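Local coordinates for agmatine ureohydrolase (Thermoplasma volcanium GSS1, PDB 3PZL), which probably hydrolyses agmatine to putrescine and urea at a centre of two manganese ions, at residues B[123-128]-B[158-163]; B[130-134]-B[169-173]; B[164-168]-B[191-197]. One frame throughout, in Å; residues are numbered along the deposited sequence.

Overall arrangement
Helix 163-171 or its start takes part in all three contacts, and helix 126-132 in the first two. Contact 1 is buried beside the manganese centre, where the loops leading into both helices meet; contact 2 joins the same two helices farther along, at the surface; contact 3, partly buried and with its centre about 20 Å from the centre of the chain, sets helix 163-171 against the segment 191-197 that leads into strand 198-201, outermost in this chain. The chemistry changes with place. Contact 1 combines a metal-bound histidine, a CH-pi contact and a hydrogen-bonded carboxylate. Contact 2 is wholly apolar between its segments, and contact 3 joins an apolar patch to a salt bridge. Tyr158 of contact 1 packs on Arg132 and Arg166.

Contact 1. Residues B[123-128]-B[158-163]; sequences EHSITV and YNHACV. With MN (manganese (II) ion), chain F.
At the two-manganese site of the arginase fold, the metal ligand His124 meets Val163, the residue that opens helix 163-171. His124 ND1 binds one manganese ion at 2.4 Å, and Asp144, Asp148 and Asp229 complete that ion's protein ligands. With its CG anti to the backbone N (chi1 -157°), the imidazole lies crosswise to Val163, whose CG1 branch sits over one face, 4.0 Å from the centroid of the His124 ring and 20° off its normal, a CH-pi contact. A hydrogen bond between His124 NE2 and Ser227 fixes the ring's rotation from its other nitrogen. The second branch, Val163 CG2, turns to the helix 126-132 side and lies 3.9 Å from Val128 CG2.

Nearer the start of the segment, the extended Glu123 crosses His160, with Glu123 OE1 3.8 Å from His160 CB. Ser125 OG donates to Glu123 OE1 over 3.0 Å, nearly in line with the C-O bond, while Ser48 bonds to the other oxygen, OE2, so the buried carboxylate is held at both oxygens. Ser125 CB rests 3.4 Å from Tyr158 O, and Val128 CG1 comes obliquely to the Tyr158 ring, 4.3 Å from CD1.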
loop_
_atom_site.group_PDB
_atom_site.type_symbol
_atom_site.label_atom_id
_atom_site.label_comp_id
_atom_site.label_asym_id
_atom_site.label_seq_id
_atom_site.Cartn_x
_atom_site.Cartn_y
_atom_site.Cartn_z
ATOM N N GLU B 123 15.317 6.555 16.035
ATOM C CA GLU B 123 16.655 5.944 15.898
ATOM C C GLU B 123 17.209 5.388 17.184
ATOM O O GLU B 123 16.673 5.650 18.265
ATOM C CB GLU B 123 17.681 6.949 15.429
ATOM C CG GLU B 123 17.521 7.397 14.058
ATOM C CD GLU B 123 18.604 8.339 13.671
ATOM O OE1 GLU B 123 19.402 8.754 14.549
ATOM O OE2 GLU B 123 18.652 8.662 12.470
ATOM N N HIS B 124 18.298 4.638 17.043
ATOM C CA HIS B 124 18.966 3.992 18.168
ATOM C C HIS B 124 19.927 4.944 18.860
ATOM O O HIS B 124 20.341 4.701 19.989
ATOM C CB HIS B 124 19.716 2.732 17.724
ATOM C CG HIS B 124 19.940 1.752 18.823
ATOM N ND1 HIS B 124 20.431 0.471 18.588
ATOM C CD2 HIS B 124 19.723 1.858 20.165
ATOM C CE1 HIS B 124 20.529 -0.160 19.749
ATOM N NE2 HIS B 124 20.118 0.663 20.720
ATOM N N SER B 125 20.277 6.036 18.206
ATOM C CA SER B 125 21.273 6.903 18.783
ATOM C C SER B 125 20.740 7.670 19.976
ATOM O O SER B 125 21.521 8.239 20.721
ATOM C CB SER B 125 21.825 7.862 17.748
ATOM O OG SER B 125 20.772 8.636 17.195
ATOM N N ILE B 126 19.433 7.680 20.193
ATOM C CA ILE B 126 18.917 8.302 21.397
ATOM C C ILE B 126 19.352 7.581 22.670
ATOM O O ILE B 126 19.372 8.184 23.744
ATOM C CB ILE B 126 17.421 8.422 21.356
ATOM C CG1 ILE B 126 16.756 7.052 21.242
ATOM C CG2 ILE B 126 17.016 9.294 20.185
ATOM C CD1 ILE B 126 15.247 7.076 21.351
ATOM N N THR B 127 19.675 6.288 22.533
ATOM C CA THR B 127 20.142 5.415 23.626
ATOM C C THR B 127 21.423 5.928 24.275
ATOM O O THR B 127 21.563 5.890 25.478
ATOM C CB THR B 127 20.314 3.955 23.127
ATOM O OG1 THR B 127 19.027 3.400 22.910
ATOM C CG2 THR B 127 20.978 3.085 24.123
ATOM N N VAL B 128 22.339 6.430 23.466
ATOM C CA VAL B 128 23.560 7.036 23.964
ATOM C C VAL B 128 23.244 7.957 25.161
ATOM O O VAL B 128 23.879 7.866 26.220
ATOM C CB VAL B 128 24.308 7.795 22.834
ATOM C CG1 VAL B 128 25.527 8.516 23.351
ATOM C CG2 VAL B 128 24.689 6.835 21.707
ATOM N N TYR B 158 28.016 10.369 16.660
ATOM C CA TYR B 158 26.722 10.015 17.207
ATOM C C TYR B 158 25.716 9.505 16.152
ATOM O O TYR B 158 24.536 9.377 16.444
ATOM C CB TYR B 158 26.151 11.171 18.033
ATOM C CG TYR B 158 27.065 11.610 19.153
ATOM C CD1 TYR B 158 27.401 10.737 20.195
ATOM C CD2 TYR B 158 27.601 12.906 19.177
ATOM C CE1 TYR B 158 28.254 11.148 21.226
ATOM C CE2 TYR B 158 28.457 13.320 20.202
ATOM C CZ TYR B 158 28.776 12.436 21.221
ATOM O OH TYR B 158 29.610 12.839 22.241
ATOM N N ASN B 159 26.201 9.196 14.950
ATOM C CA ASN B 159 25.428 8.426 13.970
ATOM C C ASN B 159 24.934 7.095 14.541
ATOM O O ASN B 159 25.692 6.417 15.243
ATOM C CB ASN B 159 26.279 8.146 12.737
ATOM C CG ASN B 159 25.557 7.304 11.709
ATOM O OD1 ASN B 159 25.027 7.840 10.732
ATOM N ND2 ASN B 159 25.528 5.988 11.917
ATOM N N HIS B 160 23.693 6.711 14.196
ATOM C CA HIS B 160 23.008 5.552 14.806
ATOM C C HIS B 160 23.631 4.173 14.515
ATOM O O HIS B 160 23.121 3.137 14.963
ATOM C CB HIS B 160 21.504 5.558 14.476
ATOM C CG HIS B 160 21.173 5.004 13.119
ATOM N ND1 HIS B 160 21.835 5.387 11.966
ATOM C CD2 HIS B 160 20.236 4.107 12.730
ATOM C CE1 HIS B 160 21.326 4.742 10.931
ATOM N NE2 HIS B 160 20.353 3.962 11.368
ATOM N N ALA B 161 24.727 4.168 13.766
ATOM C CA ALA B 161 25.490 2.958 13.530
ATOM C C ALA B 161 26.746 2.909 14.418
ATOM O O ALA B 161 27.630 2.068 14.217
ATOM C CB ALA B 161 25.868 2.883 12.064
ATOM N N CYS B 162 26.817 3.811 15.395
ATOM C CA CYS B 162 27.976 3.939 16.263
ATOM C C CYS B 162 27.563 3.866 17.722
ATOM O O CYS B 162 28.414 4.021 18.615
ATOM C CB CYS B 162 28.656 5.281 16.035
ATOM S SG CYS B 162 29.138 5.628 14.360
ATOM N N VAL B 163 26.268 3.633 17.967
ATOM C CA VAL B 163 25.744 3.630 19.333
ATOM C C VAL B 163 26.566 2.737 20.290
ATOM O O VAL B 163 26.929 3.172 21.383
ATOM C CB VAL B 163 24.207 3.374 19.401
ATOM C CG1 VAL B 163 23.851 2.207 18.631
ATOM C CG2 VAL B 163 23.730 3.179 20.831
HETATM MN MN MN F . 21.255 0.129 16.344
#

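Contact 2. Residues B[130-134]-B[169-173]; sequences AVRAL and DLLGE
Val131 and Leu171 form the close-packed inner part of this contact. Their side chains cross at about a right angle, and one branch of each does the touching: Val131 CG1 lies 3.6 Å from Leu171 CD1. That valine branch stands anti to the backbone N (chi1 -171°), which extends it from helix 126-132 to the leucine of helix 163-171.

On the outer side Leu170 is exposed, yet its CD1 lies 3.7 Å from Arg132 CG, so the leucine meets the aliphatic base of the arginine and not its charge. From CG to NE the Arg132 chain runs extended, and its guanidinium forms a salt bridge through NH1 with Asp101 of helix 96-112. The loose touch is that of Leu134, just beyond the first helix, whose CD1 stays 4.5 Å from Leu171 CD1; Leu134 also packs on Tyr225 of strand 223-229. No hydrogen bond joins the two segments. Just past Leu171, Gly172 leaves the helical conformation with a phi of 85°, and the chain turns off from the contact.

Two neighbouring helices thus pack through branched aliphatic side chains beside the parallel sheet. Both lie in successive beta-alpha-beta connections, helix 126-132 before strand 138-143 and helix 163-171 after it, an arrangement characteristic of the layered alpha/beta arginase fold.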
loop_
_atom_site.group_PDB
_atom_site.type_symbol
_atom_site.label_atom_id
_atom_site.label_comp_id
_atom_site.label_asym_id
_atom_site.label_seq_id
_atom_site.Cartn_x
_atom_site.Cartn_y
_atom_site.Cartn_z
ATOM N N ALA B 130 20.703 8.077 27.317
ATOM C CA ALA B 130 20.383 7.281 28.479
ATOM C C ALA B 130 21.625 6.604 29.099
ATOM O O ALA B 130 21.741 6.535 30.322
ATOM C CB ALA B 130 19.301 6.275 28.129
ATOM N N VAL B 131 22.573 6.162 28.270
ATOM C CA VAL B 131 23.781 5.490 28.778
ATOM C C VAL B 131 24.708 6.422 29.575
ATOM O O VAL B 131 25.435 5.963 30.435
ATOM C CB VAL B 131 24.594 4.815 27.662
ATOM C CG1 VAL B 131 25.709 3.957 28.264
ATOM C CG2 VAL B 131 23.698 3.957 26.782
ATOM N N ARG B 132 24.673 7.723 29.289
ATOM C CA ARG B 132 25.485 8.701 30.020
ATOM C C ARG B 132 24.977 8.805 31.446
ATOM O O ARG B 132 25.720 9.207 32.332
ATOM C CB ARG B 132 25.413 10.099 29.384
ATOM C CG ARG B 132 26.167 10.289 28.079
ATOM C CD ARG B 132 25.843 11.657 27.491
ATOM N NE ARG B 132 26.443 11.891 26.177
ATOM C CZ ARG B 132 26.266 12.993 25.449
ATOM N NH1 ARG B 132 25.514 13.995 25.894
ATOM N NH2 ARG B 132 26.841 13.086 24.268
ATOM N N ALA B 133 23.714 8.453 31.661
ATOM C CA ALA B 133 23.103 8.635 32.957
ATOM C C ALA B 133 23.317 7.460 33.941
ATOM O O ALA B 133 23.040 7.564 35.150
ATOM C CB ALA B 133 21.660 8.983 32.786
ATOM N N LEU B 134 23.852 6.358 33.420
ATOM C CA LEU B 134 24.000 5.113 34.184
ATOM C C LEU B 134 25.008 5.151 35.333
ATOM O O LEU B 134 26.145 5.586 35.165
ATOM C CB LEU B 134 24.346 3.949 33.247
ATOM C CG LEU B 134 23.357 3.658 32.113
ATOM C CD1 LEU B 134 23.814 2.433 31.370
ATOM C CD2 LEU B 134 21.901 3.484 32.604
ATOM N N ASP B 169 32.815 3.658 25.106
ATOM C CA ASP B 169 33.553 4.842 25.529
ATOM C C ASP B 169 33.096 5.280 26.913
ATOM O O ASP B 169 33.900 5.770 27.708
ATOM C CB ASP B 169 33.376 6.010 24.539
ATOM C CG ASP B 169 34.185 5.842 23.241
ATOM O OD1 ASP B 169 35.000 4.893 23.106
ATOM O OD2 ASP B 169 33.990 6.677 22.338
ATOM N N LEU B 170 31.804 5.091 27.195
ATOM C CA LEU B 170 31.227 5.540 28.469
ATOM C C LEU B 170 31.374 4.536 29.601
ATOM O O LEU B 170 31.621 4.929 30.742
ATOM C CB LEU B 170 29.764 5.933 28.301
ATOM C CG LEU B 170 29.553 7.284 27.619
ATOM C CD1 LEU B 170 28.201 7.381 26.919
ATOM C CD2 LEU B 170 29.735 8.404 28.622
ATOM N N LEU B 171 31.245 3.249 29.292
ATOM C CA LEU B 171 31.177 2.226 30.340
ATOM C C LEU B 171 32.462 1.461 30.525
ATOM O O LEU B 171 32.801 1.086 31.638
ATOM C CB LEU B 171 30.037 1.252 30.068
ATOM C CG LEU B 171 28.704 1.985 29.985
ATOM C CD1 LEU B 171 27.621 1.081 29.433
ATOM C CD2 LEU B 171 28.317 2.616 31.338
ATOM N N GLY B 172 33.165 1.223 29.429
ATOM C CA GLY B 172 34.354 0.401 29.468
ATOM C C GLY B 172 34.008 -1.065 29.344
ATOM O O GLY B 172 32.866 -1.423 29.084
ATOM N N GLU B 173 35.013 -1.906 29.561
ATOM C CA GLU B 173 34.920 -3.343 29.331
ATOM C C GLU B 173 33.964 -4.052 30.283
ATOM O O GLU B 173 33.746 -3.598 31.400
ATOM C CB GLU B 173 36.314 -3.965 29.422
ATOM C CG GLU B 173 36.361 -5.444 29.036
ATOM C CD GLU B 173 37.743 -5.919 28.595
ATOM O OE1 GLU B 173 38.762 -5.272 28.952
ATOM O OE2 GLU B 173 37.796 -6.946 27.878
#

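Contact 3. Residues B[164-168]-B[191-197]; sequences TRRAL and DPDFRKV
Leu168, Arg165 and Val197 carry the contact between helix 163-171 and the 3-10 turn at 194-196, which leads into strand 198-201, outermost in this chain's arginase-fold sheet. Leu168 gives the most surface. Its CD2 methyl packs against the turn, 3.7 Å from Asp193 O and 4.0 Å from Val197 CG2, and also touches Lys196 CB. Val197 slides past Leu168 in the opposite direction and uses the same CG2 to reach Thr164 CG2 at 4.2 Å. Thr164 is hydrogen-bonded through its backbone to Asp148, a manganese ligand, so the Thr164 end of this patch lies beside the metal site.

A bend at chi2 (94°) carries the Arg165 guanidinium across to Asp191, whose OD2 sits near the guanidinium plane at the edge between NH1 and NH2 and forms a salt bridge with it; the modelled separations are implausibly short, so the exact place of OD2 is doubtful. Asp193 CB covers one guanidinium face, and Phe149 makes a cation-pi contact with Arg165. An Asx turn shapes the start of the segment: Asp193 N donates to Asp191 OD1 over 2.7 Å, at an N-H...O angle of 164°. With an alanine here in place of Asp191, the Arg165 guanidinium is likely to lose its carboxylate mate and Asp193 N its Asx-turn acceptor. Farther along, Lys196 NZ forms a salt bridge with Asp193 OD1 at 2.9 Å, approaching from above the carboxylate plane.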
loop_
_atom_site.group_PDB
_atom_site.type_symbol
_atom_site.label_atom_id
_atom_site.label_comp_id
_atom_site.label_asym_id
_atom_site.label_seq_id
_atom_site.Cartn_x
_atom_site.Cartn_y
_atom_site.Cartn_z
ATOM N N THR B 164 26.886 1.517 19.875
ATOM C CA THR B 164 27.625 0.604 20.749
ATOM C C THR B 164 28.998 1.154 21.074
ATOM O O THR B 164 29.471 1.002 22.182
ATOM C CB THR B 164 27.763 -0.822 20.162
ATOM O OG1 THR B 164 26.464 -1.363 19.894
ATOM C CG2 THR B 164 28.464 -1.736 21.161
ATOM N N ARG B 165 29.628 1.790 20.097
ATOM C CA ARG B 165 30.961 2.304 20.269
ATOM C C ARG B 165 30.955 3.386 21.316
ATOM O O ARG B 165 31.744 3.361 22.252
ATOM C CB ARG B 165 31.468 2.877 18.967
ATOM C CG ARG B 165 32.953 3.117 18.976
ATOM C CD ARG B 165 33.696 1.936 18.409
ATOM N NE ARG B 165 35.121 2.053 18.704
ATOM C CZ ARG B 165 36.097 1.472 18.007
ATOM N NH1 ARG B 165 35.818 0.721 16.935
ATOM N NH2 ARG B 165 37.361 1.646 18.385
ATOM N N ARG B 166 30.052 4.339 21.147
ATOM C CA ARG B 166 29.878 5.420 22.106
ATOM C C ARG B 166 29.496 4.886 23.491
ATOM O O ARG B 166 29.765 5.544 24.507
ATOM C CB ARG B 166 28.844 6.423 21.580
ATOM C CG ARG B 166 29.342 7.861 21.337
ATOM C CD ARG B 166 30.785 7.980 20.857
ATOM N NE ARG B 166 30.871 7.738 19.427
ATOM C CZ ARG B 166 31.821 7.012 18.843
ATOM N NH1 ARG B 166 32.778 6.431 19.571
ATOM N NH2 ARG B 166 31.798 6.854 17.527
ATOM N N ALA B 167 28.906 3.691 23.531
ATOM C CA ALA B 167 28.546 3.060 24.801
ATOM C C ALA B 167 29.777 2.531 25.541
ATOM O O ALA B 167 29.925 2.745 26.739
ATOM C CB ALA B 167 27.524 1.964 24.585
ATOM N N LEU B 168 30.659 1.862 24.806
ATOM C CA LEU B 168 31.927 1.389 25.332
ATOM C C LEU B 168 32.786 2.551 25.849
ATOM O O LEU B 168 33.399 2.443 26.915
ATOM C CB LEU B 168 32.678 0.578 24.264
ATOM C CG LEU B 168 33.924 -0.221 24.669
ATOM C CD1 LEU B 168 33.650 -1.056 25.898
ATOM C CD2 LEU B 168 34.387 -1.109 23.540
ATOM N N ASP B 191 38.678 -4.220 14.678
ATOM C CA ASP B 191 39.060 -3.403 15.826
ATOM C C ASP B 191 39.450 -4.287 17.008
ATOM O O ASP B 191 38.752 -5.241 17.341
ATOM C CB ASP B 191 37.958 -2.411 16.230
ATOM C CG ASP B 191 38.495 -1.243 17.084
ATOM O OD1 ASP B 191 39.249 -1.452 18.060
ATOM O OD2 ASP B 191 38.152 -0.092 16.781
ATOM N N PRO B 192 40.589 -3.975 17.636
ATOM C CA PRO B 192 40.968 -4.601 18.896
ATOM C C PRO B 192 39.864 -4.469 19.949
ATOM O O PRO B 192 39.644 -5.401 20.712
ATOM C CB PRO B 192 42.193 -3.795 19.331
ATOM C CG PRO B 192 42.747 -3.210 18.077
ATOM C CD PRO B 192 41.585 -2.986 17.175
ATOM N N ASP B 193 39.170 -3.329 19.970
ATOM C CA ASP B 193 38.117 -3.054 20.961
ATOM C C ASP B 193 36.829 -3.844 20.789
ATOM O O ASP B 193 36.007 -3.912 21.708
ATOM C CB ASP B 193 37.805 -1.563 21.018
ATOM C CG ASP B 193 38.835 -0.793 21.801
ATOM O OD1 ASP B 193 39.870 -1.391 22.199
ATOM O OD2 ASP B 193 38.607 0.412 22.020
ATOM N N PHE B 194 36.660 -4.452 19.623
ATOM C CA PHE B 194 35.477 -5.250 19.334
ATOM C C PHE B 194 35.236 -6.358 20.359
ATOM O O PHE B 194 34.098 -6.622 20.733
ATOM C CB PHE B 194 35.610 -5.848 17.949
ATOM C CG PHE B 194 34.341 -6.437 17.402
ATOM C CD1 PHE B 194 33.431 -5.635 16.706
ATOM C CD2 PHE B 194 34.080 -7.807 17.545
ATOM C CE1 PHE B 194 32.282 -6.171 16.184
ATOM C CE2 PHE B 194 32.933 -8.351 17.027
ATOM C CZ PHE B 194 32.030 -7.527 16.337
ATOM N N ARG B 195 36.303 -6.999 20.823
ATOM C CA ARG B 195 36.166 -8.073 21.806
ATOM C C ARG B 195 35.853 -7.569 23.226
ATOM O O ARG B 195 35.505 -8.369 24.098
ATOM C CB ARG B 195 37.396 -8.981 21.799
ATOM C CG ARG B 195 37.110 -10.430 22.204
ATOM C CD ARG B 195 38.360 -11.122 22.848
ATOM N NE ARG B 195 38.064 -12.446 23.435
ATOM C CZ ARG B 195 38.174 -13.610 22.783
ATOM N NH1 ARG B 195 38.562 -13.636 21.509
ATOM N NH2 ARG B 195 37.886 -14.755 23.397
ATOM N N LYS B 196 35.943 -6.254 23.447
ATOM C CA LYS B 196 35.617 -5.661 24.753
ATOM C C LYS B 196 34.111 -5.547 25.012
ATOM O O LYS B 196 33.671 -5.074 26.068
ATOM C CB LYS B 196 36.308 -4.308 24.952
ATOM C CG LYS B 196 37.817 -4.416 25.165
ATOM C CD LYS B 196 38.473 -3.042 25.096
ATOM C CE LYS B 196 39.995 -3.167 25.164
ATOM N NZ LYS B 196 40.625 -1.813 24.935
ATOM N N VAL B 197 33.327 -5.996 24.043
ATOM C CA VAL B 197 31.882 -6.079 24.188
ATOM C C VAL B 197 31.484 -7.502 23.906
ATOM O O VAL B 197 32.092 -8.183 23.066
ATOM C CB VAL B 197 31.094 -5.109 23.221
ATOM C CG1 VAL B 197 29.640 -5.505 23.116
ATOM C CG2 VAL B 197 31.226 -3.626 23.661
#